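Local coordinates for aminopeptidase-like protein (Chaetomium thermophilum, PDB 5JM6) that probably acts as a zinc-dependent aminopeptidase of the M18 family, assembling into a dodecamer linked to the Cvt pathway of selective autophagy, at residues F104-R107 / S111-A114. Sequence-based numbering, arbitrary orientation.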
ATOM      1  N   PHE A 104      29.104  17.059  53.723  1.00 31.36           N
ATOM      2  CA  PHE A 104      28.221  16.996  52.562  1.00 32.37           C
ATOM      3  C   PHE A 104      27.894  18.389  52.035  1.00 35.91           C
ATOM      4  O   PHE A 104      28.000  19.380  52.757  1.00 31.32           O
ATOM      5  CB  PHE A 104      26.926  16.241  52.886  1.00 31.09           C
ATOM      6  CG  PHE A 104      25.976  16.995  53.781  1.00 38.22           C
ATOM      7  CD1 PHE A 104      26.066  16.882  55.158  1.00 37.27           C
ATOM      8  CD2 PHE A 104      24.976  17.795  53.245  1.00 36.06           C
ATOM      9  CE1 PHE A 104      25.189  17.563  55.984  1.00 34.47           C
ATOM     10  CE2 PHE A 104      24.098  18.480  54.066  1.00 36.35           C
ATOM     11  CZ  PHE A 104      24.202  18.359  55.436  1.00 34.81           C
ATOM     12  N   THR A 105      27.491  18.450  50.770  1.00 31.97           N
ATOM     13  CA  THR A 105      27.091  19.708  50.151  1.00 37.94           C
ATOM     14  C   THR A 105      25.868  19.486  49.263  1.00 34.99           C
ATOM     15  O   THR A 105      25.638  18.388  48.753  1.00 35.06           O
ATOM     16  CB  THR A 105      28.263  20.336  49.355  1.00 35.72           C
ATOM     17  OG1 THR A 105      29.298  20.710  50.271  1.00 40.94           O
ATOM     18  CG2 THR A 105      27.835  21.583  48.583  1.00 37.01           C
ATOM     19  N   THR A 106      25.086  20.548  49.108  1.00 38.87           N
ATOM     20  CA  THR A 106      23.787  20.513  48.466  1.00 33.91           C
ATOM     21  C   THR A 106      23.719  21.531  47.331  1.00 40.61           C
ATOM     22  O   THR A 106      24.342  22.590  47.400  1.00 45.25           O
ATOM     23  CB  THR A 106      22.688  20.790  49.513  1.00 37.71           C
ATOM     24  OG1 THR A 106      22.418  19.587  50.242  1.00 46.23           O
ATOM     25  CG2 THR A 106      21.403  21.304  48.880  1.00 38.16           C
ATOM     26  N   ARG A 107      22.988  21.191  46.273  1.00 35.90           N
ATOM     27  CA  ARG A 107      22.700  22.139  45.209  1.00 33.82           C
ATOM     28  C   ARG A 107      21.223  22.042  44.826  1.00 39.38           C
ATOM     29  O   ARG A 107      20.740  20.968  44.462  1.00 38.14           O
ATOM     30  CB  ARG A 107      23.604  21.885  44.002  1.00 38.44           C
ATOM     31  CG  ARG A 107      23.648  23.026  43.003  1.00 38.88           C
ATOM     32  CD  ARG A 107      24.684  22.779  41.916  1.00 36.35           C
ATOM     33  NE  ARG A 107      26.037  23.118  42.351  1.00 40.29           N
ATOM     34  CZ  ARG A 107      27.079  23.233  41.532  1.00 37.43           C
ATOM     35  NH1 ARG A 107      26.928  23.038  40.230  1.00 36.51           N
ATOM     36  NH2 ARG A 107      28.273  23.545  42.017  1.00 33.59           N
ATOM     37  N   SER A 111      20.317  18.015  44.670  1.00 33.89           N
ATOM     38  CA  SER A 111      21.593  17.347  44.408  1.00 31.41           C
ATOM     39  C   SER A 111      22.445  17.361  45.661  1.00 36.27           C
ATOM     40  O   SER A 111      22.503  18.368  46.362  1.00 35.22           O
ATOM     41  CB  SER A 111      22.351  18.013  43.257  1.00 35.40           C
ATOM     42  OG  SER A 111      22.041  17.407  42.017  1.00 45.04           O
ATOM     43  N   ILE A 112      23.106  16.246  45.948  1.00 34.72           N
ATOM     44  CA  ILE A 112      23.901  16.165  47.162  1.00 34.84           C
ATOM     45  C   ILE A 112      25.160  15.322  46.974  1.00 30.46           C
ATOM     46  O   ILE A 112      25.145  14.283  46.309  1.00 32.41           O
ATOM     47  CB  ILE A 112      23.056  15.610  48.335  1.00 35.48           C
ATOM     48  CG1 ILE A 112      23.861  15.614  49.636  1.00 29.63           C
ATOM     49  CG2 ILE A 112      22.517  14.219  48.018  1.00 34.45           C
ATOM     50  CD1 ILE A 112      23.049  15.231  50.844  1.00 34.94           C
ATOM     51  N   ILE A 113      26.256  15.802  47.553  1.00 30.74           N
ATOM     52  CA  ILE A 113      27.531  15.102  47.545  1.00 28.98           C
ATOM     53  C   ILE A 113      28.020  14.940  48.977  1.00 29.97           C
ATOM     54  O   ILE A 113      28.236  15.927  49.673  1.00 32.80           O
ATOM     55  CB  ILE A 113      28.592  15.861  46.726  1.00 25.98           C
ATOM     56  CG1 ILE A 113      28.184  15.933  45.254  1.00 22.83           C
ATOM     57  CG2 ILE A 113      29.960  15.210  46.879  1.00 25.69           C
ATOM     58  CD1 ILE A 113      29.044  16.865  44.436  1.00 23.81           C
ATOM     59  N   ALA A 114      28.184  13.695  49.414  1.00 29.14           N
ATOM     60  CA  ALA A 114      28.664  13.413  50.762  1.00 24.46           C
ATOM     61  C   ALA A 114      29.979  12.648  50.706  1.00 30.12           C
ATOM     62  O   ALA A 114      30.166  11.790  49.842  1.00 33.55           O
ATOM     63  CB  ALA A 114      27.625  12.628  51.544  1.00 24.45           C
TER
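Ile112 runs extended, with CG1 trans to the backbone N (chi1 -176°) and CD1 anti to CA, bringing CD1 to 4.0 Å from Phe104 CD2. Phe104 meets it with its ring lifted off the sheet, CG lying between the backbone N and the carbonyl carbon (chi1 72°), and the two side chains cross at a slant. At the root of the side chain, Phe104 CB rests 3.9 Å from Ala114 CB. Leu79 of helix 68-81 packs against Phe104, Ile112 and Ala114. The two strands form an antiparallel beta hairpin at one side of the mixed central sheet of the M18 fold: 111-117 pairs antiparallel with strand 330-336, and 102-107 pairs, on its other side, in parallel with the short strand 85-86. Thr105 and Ile113 are a hydrogen-bonded pair, Thr105 N to Ile113 O and Ile113 N to Thr105 O, both 2.9 Å. Arg107 N donates to Ser111 O (2.9 Å), and Ser111 N returns a more bent bond to Arg107 O, 135° at the hydrogen. On the other face, beside helix 353-368, Arg107 CB lies alongside Ser111 CB at 4.1 Å, but their polar ends part: Arg107 NH1 bonds to Arg346 O, and Ser111 OG to Gln347 O.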